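Local coordinates for protein PrgB (Enterococcus faecalis, PDB 6GED) that is a cell-wall-anchored surface protein of the antigen I/II family that probably acts as an adhesin, this piece being its nucleic-acid-bound glucan-binding protein C-like domain, at residues A[21-26]-A[225-230]; A[134-139]-A[170-175]; A[192-197]-A[271-276]; A[198-203]-A[212-217]; A[208-213]-A[284-289]. All coordinates share one frame; numbering follows the deposited sequence.

Contact 1. Residues A[21-26]-A[225-230]; sequences YVNEAI and YINGSY
The side-chain amides of Asn23 and Asn227 meet with their planes 64° apart, and each gives the other one N-H. Asn23 OD1 lies at the edge of the Asn227 amide, almost in its plane, and accepts from Asn227 ND2 at 3.2 Å; seen from Asn23, that donor stands above the carbonyl plane. The return bond, from Asn23 ND2 to Asn227 OD1, is shorter at 2.9 Å. Tyr21 O is close to Asn227 ND2 (2.7 Å) without being hydrogen-bonded to it, the angle being poor; its donor is Asn227 N, at 2.8 Å and 160°. With CG anti to the carbonyl carbon (chi1 -64°), the Asn227 amide is carried to Asn23; the backbone N-H reaches Tyr21 O independently of that torsion. Ser229 O lies at the edge of the Tyr225 ring, in its plane, and accepts from Tyr225 OH on a lone pair at 2.7 Å. Away from the amides, Val22 CG2 touches Ile226 CG1 at 4.2 Å, and both side chains also pack on Val273 of strand 272-276, whereas Asn23 of the amide pair is exposed.

Residues 226-229 form a type II beta turn, closed by Ser229 N to Ile226 O at 2.9 Å, with Asn227 and Gly228 at its two central positions and Gly228 in the positive-phi conformation usual for glycine there. The arrangement is thus a type II turn whose first central residue, Asn227, binds the loop that precedes strand 30-38 in the glucan-binding protein C-like domain.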
# COMPACT_ATOMS: atom_id res chain seq x y z
N TYR A 21 15.52 -0.70 -15.73
CA TYR A 21 16.32 0.43 -15.32
C TYR A 21 15.58 1.75 -15.33
O TYR A 21 14.69 1.96 -16.13
CB TYR A 21 17.50 0.62 -16.27
CG TYR A 21 18.63 -0.35 -16.10
CD1 TYR A 21 18.66 -1.52 -16.81
CD2 TYR A 21 19.67 -0.07 -15.24
CE1 TYR A 21 19.69 -2.41 -16.66
CE2 TYR A 21 20.71 -0.96 -15.09
CZ TYR A 21 20.71 -2.12 -15.80
OH TYR A 21 21.74 -3.01 -15.66
N VAL A 22 15.92 2.60 -14.38
CA VAL A 22 15.43 3.97 -14.42
C VAL A 22 16.41 4.79 -15.26
O VAL A 22 17.61 4.50 -15.32
CB VAL A 22 15.25 4.53 -12.99
CG1 VAL A 22 14.89 6.00 -13.02
CG2 VAL A 22 14.17 3.76 -12.27
N ASN A 23 15.89 5.81 -15.95
CA ASN A 23 16.78 6.62 -16.79
C ASN A 23 17.50 7.70 -16.00
O ASN A 23 18.23 8.50 -16.58
CB ASN A 23 15.99 7.24 -17.94
CG ASN A 23 15.38 6.19 -18.85
OD1 ASN A 23 16.09 5.55 -19.63
ND2 ASN A 23 14.07 5.99 -18.75
N GLU A 24 17.32 7.72 -14.69
CA GLU A 24 18.11 8.52 -13.76
C GLU A 24 18.84 7.58 -12.82
O GLU A 24 18.27 6.56 -12.39
CB GLU A 24 17.22 9.46 -12.95
CG GLU A 24 17.02 10.81 -13.57
CD GLU A 24 16.45 11.78 -12.57
OE1 GLU A 24 16.13 11.31 -11.45
OE2 GLU A 24 16.35 12.98 -12.89
N ALA A 25 20.09 7.91 -12.50
CA ALA A 25 20.86 7.08 -11.57
C ALA A 25 20.19 7.11 -10.20
O ALA A 25 19.87 8.18 -9.68
CB ALA A 25 22.31 7.56 -11.48
N ILE A 26 19.96 5.93 -9.62
CA ILE A 26 19.20 5.79 -8.39
C ILE A 26 20.10 5.14 -7.34
O ILE A 26 20.74 4.13 -7.62
CB ILE A 26 17.92 4.96 -8.59
CG1 ILE A 26 16.85 5.78 -9.32
CG2 ILE A 26 17.37 4.48 -7.25
CD1 ILE A 26 16.86 7.23 -8.95
N TYR A 225 9.62 6.45 -13.69
CA TYR A 225 9.20 5.36 -14.54
C TYR A 225 10.35 4.39 -14.71
O TYR A 225 11.49 4.80 -14.89
CB TYR A 225 8.77 5.94 -15.90
CG TYR A 225 8.56 4.85 -16.89
CD1 TYR A 225 9.43 4.64 -17.95
CD2 TYR A 225 7.52 3.97 -16.71
CE1 TYR A 225 9.22 3.56 -18.85
CE2 TYR A 225 7.30 2.91 -17.57
CZ TYR A 225 8.13 2.72 -18.63
OH TYR A 225 7.85 1.63 -19.44
N ILE A 226 10.06 3.09 -14.62
CA ILE A 226 11.05 2.04 -14.84
C ILE A 226 10.94 1.57 -16.28
O ILE A 226 9.85 1.18 -16.73
CB ILE A 226 10.82 0.84 -13.90
CG1 ILE A 226 10.79 1.28 -12.43
CG2 ILE A 226 11.79 -0.27 -14.22
CD1 ILE A 226 10.42 0.14 -11.44
N ASN A 227 12.06 1.56 -17.00
CA ASN A 227 12.04 1.07 -18.38
C ASN A 227 11.48 -0.32 -18.41
O ASN A 227 11.91 -1.19 -17.65
CB ASN A 227 13.45 1.05 -18.96
CG ASN A 227 14.04 2.41 -19.07
OD1 ASN A 227 13.38 3.32 -19.55
ND2 ASN A 227 15.28 2.56 -18.65
N GLY A 228 10.47 -0.52 -19.26
CA GLY A 228 9.85 -1.81 -19.41
C GLY A 228 8.67 -2.03 -18.50
O GLY A 228 8.04 -3.08 -18.60
N SER A 229 8.33 -1.07 -17.64
CA SER A 229 7.14 -1.16 -16.79
C SER A 229 5.88 -0.80 -17.57
O SER A 229 5.86 0.14 -18.37
CB SER A 229 7.26 -0.20 -15.60
OG SER A 229 6.07 -0.29 -14.84
N TYR A 230 4.81 -1.54 -17.31
CA TYR A 230 3.52 -1.18 -17.87
C TYR A 230 2.84 -0.07 -17.06
O TYR A 230 1.76 0.40 -17.45
CB TYR A 230 2.64 -2.43 -17.94
CG TYR A 230 3.10 -3.38 -18.98
CD1 TYR A 230 2.55 -3.35 -20.26
CD2 TYR A 230 4.14 -4.29 -18.72
CE1 TYR A 230 3.01 -4.25 -21.25
CE2 TYR A 230 4.58 -5.18 -19.71
CZ TYR A 230 3.99 -5.15 -20.96
OH TYR A 230 4.41 -6.02 -21.97

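Contact 2. Residues A[134-139]-A[170-175]; sequences ELQSSP and KTRLTI
Gln136 lies across the root of Arg172, the two side chains passing at a slant with amide and guanidinium planes 46° apart. Gln136 CG comes to 3.6 Å from Arg172 N; the bend at chi2 (-82°) then carries CD to 3.9 Å from Arg172 CB and turns the amide back until NE2 donates to Leu135 O at 3.0 Å, arriving from above that carbonyl's plane. Arg172 instead runs extended away from the pair, and its NH1 is held by Asp216 O. Next to it, Lys170 CB sits 3.9 Å from Ser137 CB, while its tail passes Gln136 CB and turns away to a salt bridge with Asp216.

The backbone explains why two residues crowd one lysine. Lys170 O accepts from both Gln136 N (2.8 Å) and Ser137 N (3.1 Å), which reach it from the same face of its carbonyl plane, and Lys170 N returns a bond to Ser137 O. Before this, Glu134 and Arg172 form a regular hydrogen-bonded pair, and Leu135 faces Thr171 as a non-hydrogen-bonded one. The register slips by one residue between Leu135 and Ser137: this is a classic beta bulge, placed where strand 124-137 ends against strand 169-179 in the large antiparallel sheet.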
# COMPACT_ATOMS: atom_id res chain seq x y z
N GLU A 134 -4.84 8.27 5.47
CA GLU A 134 -6.05 9.09 5.43
C GLU A 134 -6.93 8.65 4.27
O GLU A 134 -6.53 8.75 3.11
CB GLU A 134 -5.73 10.59 5.32
CG GLU A 134 -7.01 11.43 5.45
CD GLU A 134 -6.72 12.91 5.61
OE1 GLU A 134 -7.67 13.66 5.95
OE2 GLU A 134 -5.54 13.32 5.42
N LEU A 135 -8.16 8.23 4.58
CA LEU A 135 -9.11 7.90 3.53
C LEU A 135 -9.21 9.05 2.55
O LEU A 135 -9.38 10.20 2.95
CB LEU A 135 -10.50 7.61 4.15
CG LEU A 135 -11.59 7.14 3.17
CD1 LEU A 135 -12.56 6.17 3.86
CD2 LEU A 135 -12.37 8.35 2.65
N GLN A 136 -9.18 8.75 1.27
CA GLN A 136 -9.50 9.76 0.28
C GLN A 136 -10.72 9.40 -0.56
O GLN A 136 -11.45 10.31 -0.96
CB GLN A 136 -8.31 9.99 -0.68
CG GLN A 136 -6.97 10.22 0.01
CD GLN A 136 -6.81 11.64 0.46
OE1 GLN A 136 -6.34 12.50 -0.29
NE2 GLN A 136 -7.19 11.89 1.71
N SER A 137 -10.93 8.13 -0.88
CA SER A 137 -12.11 7.75 -1.68
C SER A 137 -12.53 6.33 -1.31
O SER A 137 -11.67 5.47 -1.02
CB SER A 137 -11.81 7.82 -3.20
OG SER A 137 -12.97 7.53 -4.01
N SER A 138 -13.84 6.07 -1.36
CA SER A 138 -14.40 4.77 -0.95
C SER A 138 -15.71 4.52 -1.68
O SER A 138 -16.56 5.42 -1.76
CB SER A 138 -14.65 4.70 0.55
OG SER A 138 -15.62 3.70 0.81
N PRO A 139 -15.88 3.33 -2.28
CA PRO A 139 -17.12 3.00 -2.98
C PRO A 139 -18.16 2.28 -2.13
O PRO A 139 -19.10 1.71 -2.70
CB PRO A 139 -16.63 2.06 -4.09
CG PRO A 139 -15.53 1.26 -3.42
CD PRO A 139 -14.81 2.33 -2.54
N LYS A 170 -9.24 4.81 -2.41
CA LYS A 170 -7.99 5.58 -2.37
C LYS A 170 -7.64 5.95 -0.94
O LYS A 170 -8.49 6.41 -0.20
CB LYS A 170 -8.07 6.85 -3.24
CG LYS A 170 -6.65 7.50 -3.43
CD LYS A 170 -6.55 8.34 -4.72
CE LYS A 170 -7.08 9.73 -4.56
NZ LYS A 170 -6.79 10.56 -5.79
N THR A 171 -6.36 5.83 -0.59
CA THR A 171 -5.88 6.12 0.75
C THR A 171 -4.60 6.93 0.56
O THR A 171 -3.81 6.60 -0.31
CB THR A 171 -5.57 4.82 1.52
OG1 THR A 171 -6.72 3.96 1.53
CG2 THR A 171 -5.12 5.08 2.99
N ARG A 172 -4.43 8.01 1.33
CA ARG A 172 -3.15 8.72 1.32
C ARG A 172 -2.27 8.18 2.44
O ARG A 172 -2.74 7.93 3.55
CB ARG A 172 -3.37 10.24 1.49
CG ARG A 172 -2.06 11.01 1.29
CD ARG A 172 -2.26 12.56 1.17
NE ARG A 172 -1.00 13.17 0.72
CZ ARG A 172 -0.57 13.06 -0.53
NH1 ARG A 172 -1.31 12.38 -1.41
NH2 ARG A 172 0.59 13.60 -0.89
N LEU A 173 -0.96 8.11 2.20
CA LEU A 173 -0.02 7.59 3.17
C LEU A 173 1.12 8.60 3.27
O LEU A 173 1.72 8.96 2.24
CB LEU A 173 0.52 6.18 2.75
CG LEU A 173 1.71 5.60 3.55
CD1 LEU A 173 1.44 5.55 5.04
CD2 LEU A 173 2.09 4.18 3.03
N THR A 174 1.38 9.06 4.49
CA THR A 174 2.53 9.91 4.79
C THR A 174 3.38 9.15 5.78
O THR A 174 2.86 8.66 6.78
CB THR A 174 2.09 11.27 5.39
OG1 THR A 174 1.18 11.87 4.48
CG2 THR A 174 3.34 12.23 5.55
N ILE A 175 4.70 9.09 5.54
CA ILE A 175 5.59 8.33 6.40
C ILE A 175 6.62 9.28 6.99
O ILE A 175 7.23 10.05 6.26
CB ILE A 175 6.32 7.21 5.62
CG1 ILE A 175 5.37 6.11 5.20
CG2 ILE A 175 7.46 6.58 6.50
CD1 ILE A 175 5.97 5.20 4.11

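Contact 3. Residues A[192-197]-A[271-276]; sequences PFAYAL and SGVGLA
Three hydrogen-bonded pairs, Phe193 with Ala276, Tyr195 with Gly274 and Leu197 with Gly272, give the backbone ladder. Each contributes two N-H...O bonds, six in all; the central bond from Gly274 N to Tyr195 O is nearly straight (166°), whereas that from Phe193 N to Ala276 O is more bent. Weaker CA-H...O contacts fill the gaps, Leu275 CA to Phe193 O and Ala194 CA to Gly274 O both at 3.2 Å.

The aromatic contact is a CH-pi interaction. Tyr195 CG stands between its own backbone N and carbonyl carbon (chi1 52°), which swings the ring across to the partner strand, and Gly274 CA lies 3.8 Å from the ring centroid, only 12° off the normal. At the ring edge, Ala276 CB approaches Tyr195 CE2 to 4.2 Å, and the phenol oxygen beyond is bound by Asn221.

Apolar contacts occupy both faces. On the Tyr195 face Phe193 CB meets Ala276 CB at 4.3 Å; on the other, Ala194 CB meets Leu275 CD2 at 3.6 Å. Leu197 CD1 is a methyl packed on backbone, 3.6 Å from Gly274 N. The bare backbone of Gly274 is therefore roofed by Tyr195 and Leu197 together. A cross-strand aromatic ring laid over glycine is a recognised pairing in antiparallel sheets, and here it sits in a three-stranded sheet whose middle strand is 272-276, flanked by 193-197 and 221-224.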
# COMPACT_ATOMS: atom_id res chain seq x y z
N PRO A 192 18.14 11.75 -2.28
CA PRO A 192 16.72 11.46 -2.04
C PRO A 192 16.49 10.06 -1.50
O PRO A 192 17.28 9.14 -1.74
CB PRO A 192 16.08 11.63 -3.42
CG PRO A 192 17.24 11.52 -4.41
CD PRO A 192 18.42 12.12 -3.68
N PHE A 193 15.40 9.91 -0.75
CA PHE A 193 14.86 8.59 -0.45
C PHE A 193 14.39 7.98 -1.75
O PHE A 193 13.76 8.66 -2.56
CB PHE A 193 13.63 8.66 0.48
CG PHE A 193 13.85 9.20 1.89
CD1 PHE A 193 15.06 9.07 2.56
CD2 PHE A 193 12.79 9.80 2.55
CE1 PHE A 193 15.17 9.50 3.84
CE2 PHE A 193 12.90 10.26 3.83
CZ PHE A 193 14.11 10.13 4.48
N ALA A 194 14.65 6.68 -1.95
CA ALA A 194 14.04 5.94 -3.05
C ALA A 194 13.23 4.80 -2.47
O ALA A 194 13.73 4.07 -1.62
CB ALA A 194 15.10 5.38 -4.02
N TYR A 195 11.98 4.67 -2.90
CA TYR A 195 11.09 3.63 -2.35
C TYR A 195 10.34 2.94 -3.47
O TYR A 195 10.18 3.48 -4.56
CB TYR A 195 10.10 4.18 -1.32
CG TYR A 195 9.28 5.39 -1.74
CD1 TYR A 195 7.98 5.24 -2.22
CD2 TYR A 195 9.76 6.67 -1.56
CE1 TYR A 195 7.20 6.37 -2.56
CE2 TYR A 195 8.99 7.80 -1.92
CZ TYR A 195 7.72 7.64 -2.39
OH TYR A 195 6.97 8.75 -2.72
N ALA A 196 9.94 1.70 -3.23
CA ALA A 196 9.37 0.90 -4.31
C ALA A 196 7.87 1.13 -4.36
O ALA A 196 7.24 1.20 -3.31
CB ALA A 196 9.64 -0.59 -4.07
N LEU A 197 7.30 1.25 -5.56
CA LEU A 197 5.85 1.23 -5.74
C LEU A 197 5.61 -0.03 -6.56
O LEU A 197 5.80 -0.02 -7.78
CB LEU A 197 5.36 2.51 -6.42
CG LEU A 197 5.86 3.71 -5.59
CD1 LEU A 197 5.95 4.99 -6.36
CD2 LEU A 197 4.99 3.85 -4.33
N SER A 271 5.67 -2.10 -11.59
CA SER A 271 6.25 -1.23 -10.59
C SER A 271 6.78 0.10 -11.06
O SER A 271 6.93 0.33 -12.23
CB SER A 271 7.45 -1.93 -9.94
OG SER A 271 7.18 -3.24 -9.54
N GLY A 272 6.96 1.00 -10.10
CA GLY A 272 7.68 2.22 -10.35
C GLY A 272 8.59 2.49 -9.17
O GLY A 272 8.64 1.70 -8.22
N VAL A 273 9.29 3.63 -9.21
CA VAL A 273 10.14 4.05 -8.10
C VAL A 273 9.65 5.41 -7.62
O VAL A 273 9.41 6.30 -8.43
CB VAL A 273 11.61 4.13 -8.53
CG1 VAL A 273 12.51 4.68 -7.36
CG2 VAL A 273 12.09 2.74 -8.96
N GLY A 274 9.51 5.58 -6.32
CA GLY A 274 9.24 6.90 -5.74
C GLY A 274 10.56 7.48 -5.27
O GLY A 274 11.39 6.78 -4.72
N LEU A 275 10.75 8.76 -5.52
CA LEU A 275 11.93 9.49 -5.08
C LEU A 275 11.46 10.67 -4.25
O LEU A 275 10.53 11.37 -4.66
CB LEU A 275 12.71 10.00 -6.28
CG LEU A 275 13.64 9.10 -7.06
CD1 LEU A 275 14.60 9.97 -7.87
CD2 LEU A 275 14.41 8.22 -6.13
N ALA A 276 12.08 10.91 -3.10
CA ALA A 276 11.61 11.98 -2.22
C ALA A 276 12.80 12.76 -1.69
O ALA A 276 13.67 12.15 -1.06
CB ALA A 276 10.79 11.45 -1.05

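Contact 4. Residues A[198-203]-A[212-217]; sequences SSLNSS and EFVSDF. With NA (sodium ion), chain D.
Glu212 slants across Asn201, meeting it from CB to carboxylate. Its CB lies 3.8 Å from Asn201 O, the same carbonyl that takes the Glu212 N-H at 2.8 Å, almost straight along the C=O axis. CG comes to 3.2 Å from Asn201 OD1. The chain is extended beyond CG, and CD brings the carboxylate next to that amide oxygen with the two planes 66° apart. At the tip the oxygens divide: OE1 binds the sodium ion at 2.6 Å, whereas OE2 accepts from a water at 2.7 Å, and this water in turn accepts from Asn201 ND2.

The rest of the metal shell comes from the loop. Ser199 O is a close ligand at 2.3 Å, with its own OG more distant; Asn201 OD1 binds at 2.5 Å, and two waters complete six oxygens. An inverse gamma turn centred on Leu200 brings the flanking Ser199 and Asn201 to the same ion, while the buried Leu200 meets Val214 CG2 with CD1 at 3.9 Å, the two side chains at about a right angle. Asp260, bonded to Ser199 OG, and Asp246, bonded to Asn201 ND2, form a second shell consistent with holding these two ligands in place.

Asn201 OD1 and Glu212 OE1 are both acceptors, so their closeness is best explained by the shared cation. The all-oxygen shell with one carboxylate implies a site for a hard cation, consistent with metal binding by this protein, and the ion ties loop to strand.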
# COMPACT_ATOMS: atom_id res chain seq x y z
N SER A 198 5.27 -1.12 -5.91
CA SER A 198 5.32 -2.42 -6.55
C SER A 198 3.94 -3.07 -6.63
O SER A 198 2.98 -2.59 -6.01
CB SER A 198 6.29 -3.36 -5.80
OG SER A 198 7.61 -2.91 -6.01
N SER A 199 3.88 -4.17 -7.39
CA SER A 199 2.69 -5.04 -7.42
C SER A 199 1.44 -4.22 -7.76
O SER A 199 0.40 -4.36 -7.14
CB SER A 199 2.50 -5.76 -6.08
OG SER A 199 1.55 -6.83 -6.15
N LEU A 200 1.56 -3.38 -8.78
CA LEU A 200 0.45 -2.53 -9.23
C LEU A 200 -0.19 -3.30 -10.38
O LEU A 200 -0.01 -3.00 -11.56
CB LEU A 200 0.96 -1.13 -9.63
CG LEU A 200 1.62 -0.34 -8.50
CD1 LEU A 200 2.20 1.04 -8.97
CD2 LEU A 200 0.63 -0.10 -7.36
N ASN A 201 -0.95 -4.32 -10.02
CA ASN A 201 -1.56 -5.19 -10.99
C ASN A 201 -2.82 -4.55 -11.60
O ASN A 201 -3.44 -3.65 -11.02
CB ASN A 201 -1.91 -6.51 -10.31
CG ASN A 201 -2.98 -6.33 -9.23
OD1 ASN A 201 -2.71 -5.81 -8.14
ND2 ASN A 201 -4.20 -6.74 -9.53
N SER A 202 -3.20 -5.06 -12.77
CA SER A 202 -4.34 -4.52 -13.52
C SER A 202 -4.98 -5.62 -14.34
O SER A 202 -4.29 -6.42 -14.98
CB SER A 202 -3.92 -3.41 -14.50
OG SER A 202 -5.03 -2.95 -15.28
N SER A 203 -6.33 -5.65 -14.32
CA SER A 203 -7.12 -6.49 -15.21
C SER A 203 -8.01 -5.63 -16.11
O SER A 203 -9.00 -6.13 -16.67
CB SER A 203 -7.95 -7.49 -14.40
OG SER A 203 -8.68 -6.79 -13.40
N GLU A 212 -4.77 -1.63 -9.57
CA GLU A 212 -4.19 -0.95 -8.43
C GLU A 212 -3.28 0.19 -8.92
O GLU A 212 -2.64 0.08 -9.97
CB GLU A 212 -3.41 -1.96 -7.58
CG GLU A 212 -4.33 -3.16 -7.22
CD GLU A 212 -3.83 -4.02 -6.09
OE1 GLU A 212 -2.70 -3.80 -5.63
OE2 GLU A 212 -4.56 -4.95 -5.66
N PHE A 213 -3.22 1.28 -8.15
CA PHE A 213 -2.55 2.48 -8.64
C PHE A 213 -1.86 3.19 -7.50
O PHE A 213 -2.15 2.94 -6.33
CB PHE A 213 -3.53 3.46 -9.36
CG PHE A 213 -4.55 4.13 -8.44
CD1 PHE A 213 -5.85 3.62 -8.38
CD2 PHE A 213 -4.24 5.28 -7.68
CE1 PHE A 213 -6.83 4.22 -7.57
CE2 PHE A 213 -5.25 5.89 -6.85
CZ PHE A 213 -6.54 5.33 -6.81
N VAL A 214 -0.92 4.09 -7.87
CA VAL A 214 -0.40 5.10 -6.95
C VAL A 214 -0.64 6.45 -7.63
O VAL A 214 -0.86 6.54 -8.84
CB VAL A 214 1.09 4.88 -6.56
CG1 VAL A 214 1.29 3.60 -5.71
CG2 VAL A 214 2.00 4.80 -7.79
N SER A 215 -0.68 7.50 -6.82
CA SER A 215 -0.99 8.81 -7.37
C SER A 215 -0.67 9.85 -6.31
O SER A 215 -0.29 9.52 -5.19
CB SER A 215 -2.47 8.89 -7.77
OG SER A 215 -3.24 8.70 -6.61
N ASP A 216 -0.88 11.13 -6.67
CA ASP A 216 -0.97 12.20 -5.67
C ASP A 216 0.28 12.26 -4.80
O ASP A 216 0.23 12.19 -3.56
CB ASP A 216 -2.23 11.99 -4.84
CG ASP A 216 -3.48 12.06 -5.73
OD1 ASP A 216 -4.23 11.08 -5.80
OD2 ASP A 216 -3.64 13.08 -6.40
N PHE A 217 1.43 12.28 -5.47
CA PHE A 217 2.69 12.36 -4.75
C PHE A 217 2.80 13.68 -4.01
O PHE A 217 2.32 14.71 -4.49
CB PHE A 217 3.86 12.16 -5.72
CG PHE A 217 4.03 10.72 -6.06
CD1 PHE A 217 4.81 9.90 -5.27
CD2 PHE A 217 3.29 10.15 -7.11
CE1 PHE A 217 4.90 8.49 -5.57
CE2 PHE A 217 3.36 8.77 -7.39
CZ PHE A 217 4.16 7.95 -6.63
NA NA D . -1.12 -5.78 -6.20
O HOH W 1 -1.70 -1.09 -12.53
O HOH W 2 -6.14 -6.55 -7.15
O HOH W 3 -1.12 -8.35 -6.44
O HOH W 4 -0.81 -6.10 -3.99

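Contact 5. Residues A[208-213]-A[284-289]; sequences GGHAEF and FGMTTK. With NA (sodium ion), chain D.
Antiparallel strand pairing joins Ala211 to Thr287 and Phe213 to Gly285, where strand 211-215 adds to strand 280-287 in the large antiparallel sheet. The two hydrogen-bonded pairs are well formed: Ala211 N to Thr287 O is 2.9 Å at 160°, and Gly285 N to Phe213 O is 3.0 Å. Between them Glu212 faces Met286 as a non-hydrogen-bonded pair, with its CA only 3.3 Å from Gly285 O.

Phe213 lays its ring across the neighbouring strand, a turn set by chi1 of 68°. Gly285 CA stands 3.9 Å from the ring centroid, 20° off the normal, so this is a CH-pi contact over the face, while Thr287 N lies at the ring edge; Lys238 adds a cation-pi contact to the same ring. An aromatic residue covering a cross-strand glycine is a known motif of antiparallel sheets.

Met286, on the Glu212 face, runs side by side with His210 in the same direction, and the bend at the end of the methionine brings CE to 3.4 Å from His210 CD2. Past the last pair, Thr287 OG1 accepts from Lys289 N at 3.0 Å in an ST turn and also bonds to Asp168. A water lies 2.8 Å from both Gly209 O and Thr288 O and bridges the loops.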
# COMPACT_ATOMS: atom_id res chain seq x y z
N GLY A 208 -14.41 -3.71 -18.06
CA GLY A 208 -14.38 -4.54 -16.88
C GLY A 208 -13.01 -4.41 -16.29
O GLY A 208 -12.13 -3.74 -16.84
N GLY A 209 -12.82 -5.07 -15.16
CA GLY A 209 -11.50 -5.11 -14.56
C GLY A 209 -11.22 -3.90 -13.69
O GLY A 209 -12.01 -2.94 -13.55
N HIS A 210 -10.07 -3.98 -13.04
CA HIS A 210 -9.68 -2.89 -12.16
C HIS A 210 -8.16 -2.86 -12.16
O HIS A 210 -7.50 -3.81 -12.63
CB HIS A 210 -10.24 -3.10 -10.74
CG HIS A 210 -9.55 -4.17 -9.98
ND1 HIS A 210 -9.90 -5.50 -10.09
CD2 HIS A 210 -8.50 -4.12 -9.13
CE1 HIS A 210 -9.10 -6.22 -9.33
NE2 HIS A 210 -8.24 -5.41 -8.73
N ALA A 211 -7.62 -1.75 -11.71
CA ALA A 211 -6.17 -1.68 -11.54
C ALA A 211 -5.84 -1.11 -10.17
O ALA A 211 -6.52 -0.20 -9.69
CB ALA A 211 -5.48 -0.82 -12.61
N GLU A 212 -4.77 -1.63 -9.57
CA GLU A 212 -4.19 -0.95 -8.43
C GLU A 212 -3.28 0.19 -8.92
O GLU A 212 -2.64 0.08 -9.97
CB GLU A 212 -3.41 -1.96 -7.58
CG GLU A 212 -4.33 -3.16 -7.22
CD GLU A 212 -3.83 -4.02 -6.09
OE1 GLU A 212 -2.70 -3.80 -5.63
OE2 GLU A 212 -4.56 -4.95 -5.66
N PHE A 213 -3.22 1.28 -8.15
CA PHE A 213 -2.55 2.48 -8.64
C PHE A 213 -1.86 3.19 -7.50
O PHE A 213 -2.15 2.94 -6.33
CB PHE A 213 -3.53 3.46 -9.36
CG PHE A 213 -4.55 4.13 -8.44
CD1 PHE A 213 -5.85 3.62 -8.38
CD2 PHE A 213 -4.24 5.28 -7.68
CE1 PHE A 213 -6.83 4.22 -7.57
CE2 PHE A 213 -5.25 5.89 -6.85
CZ PHE A 213 -6.54 5.33 -6.81
N PHE A 284 -2.46 5.63 -2.70
CA PHE A 284 -2.53 4.36 -3.40
C PHE A 284 -3.98 3.92 -3.36
O PHE A 284 -4.72 4.30 -2.45
CB PHE A 284 -1.59 3.28 -2.78
CG PHE A 284 -1.90 2.92 -1.35
CD1 PHE A 284 -1.31 3.61 -0.30
CD2 PHE A 284 -2.83 1.90 -1.06
CE1 PHE A 284 -1.62 3.29 1.00
CE2 PHE A 284 -3.13 1.57 0.23
CZ PHE A 284 -2.54 2.27 1.28
N GLY A 285 -4.38 3.10 -4.33
CA GLY A 285 -5.76 2.64 -4.34
C GLY A 285 -6.06 1.68 -5.46
O GLY A 285 -5.17 1.02 -6.02
N MET A 286 -7.35 1.61 -5.77
CA MET A 286 -7.86 0.72 -6.82
C MET A 286 -8.88 1.49 -7.64
O MET A 286 -9.73 2.19 -7.08
CB MET A 286 -8.56 -0.50 -6.21
CG MET A 286 -7.67 -1.15 -5.14
SD MET A 286 -8.60 -2.47 -4.34
CE MET A 286 -8.63 -3.63 -5.73
N THR A 287 -8.82 1.33 -8.96
CA THR A 287 -9.75 2.04 -9.82
C THR A 287 -10.41 1.06 -10.76
O THR A 287 -9.76 0.13 -11.28
CB THR A 287 -9.07 3.19 -10.61
OG1 THR A 287 -10.03 3.83 -11.45
CG2 THR A 287 -7.94 2.69 -11.49
N THR A 288 -11.72 1.25 -10.95
CA THR A 288 -12.46 0.56 -12.00
C THR A 288 -12.81 1.51 -13.14
O THR A 288 -13.66 1.19 -13.97
CB THR A 288 -13.76 -0.05 -11.43
OG1 THR A 288 -14.57 0.99 -10.89
CG2 THR A 288 -13.45 -1.03 -10.32
N LYS A 289 -12.19 2.69 -13.17
CA LYS A 289 -12.54 3.74 -14.13
C LYS A 289 -14.05 4.02 -14.14
O LYS A 289 -14.65 4.29 -15.18
CB LYS A 289 -12.03 3.38 -15.53
CG LYS A 289 -10.54 2.99 -15.54
CD LYS A 289 -9.82 3.57 -16.72
CE LYS A 289 -10.22 2.91 -18.01
NZ LYS A 289 -9.38 3.37 -19.15
NA NA D . -1.12 -5.78 -6.20
O HOH W 5 -13.57 -1.29 -15.22
O HOH W 3 -1.12 -8.35 -6.44
O HOH W 4 -0.81 -6.10 -3.99

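In the fold
Contacts 4 and 5 share Glu212 and Phe213 and lie about 8 Å apart between centres, so the strand paired in contact 5 supplies the carboxylate ligand of the sodium site in contact 4. Contact 2 belongs to the same sheet: Thr171 O and Phe284 N are 2.9 Å apart, a probable hydrogen bond to contact 5, and Lys170 NZ meets Asp216 OD1 of contact 4 at 2.6 Å. Contact 3 packs on contact 4 through Leu197 CD1 and Phe217 CZ, 3.5 Å apart. Contact 1 joins on to contact 3, with Ser229 OG 2.8 Å from Ser271 O. Nearest atoms lie about 26 Å from the bound nucleic acid for contact 1 and about 13 Å for contact 2.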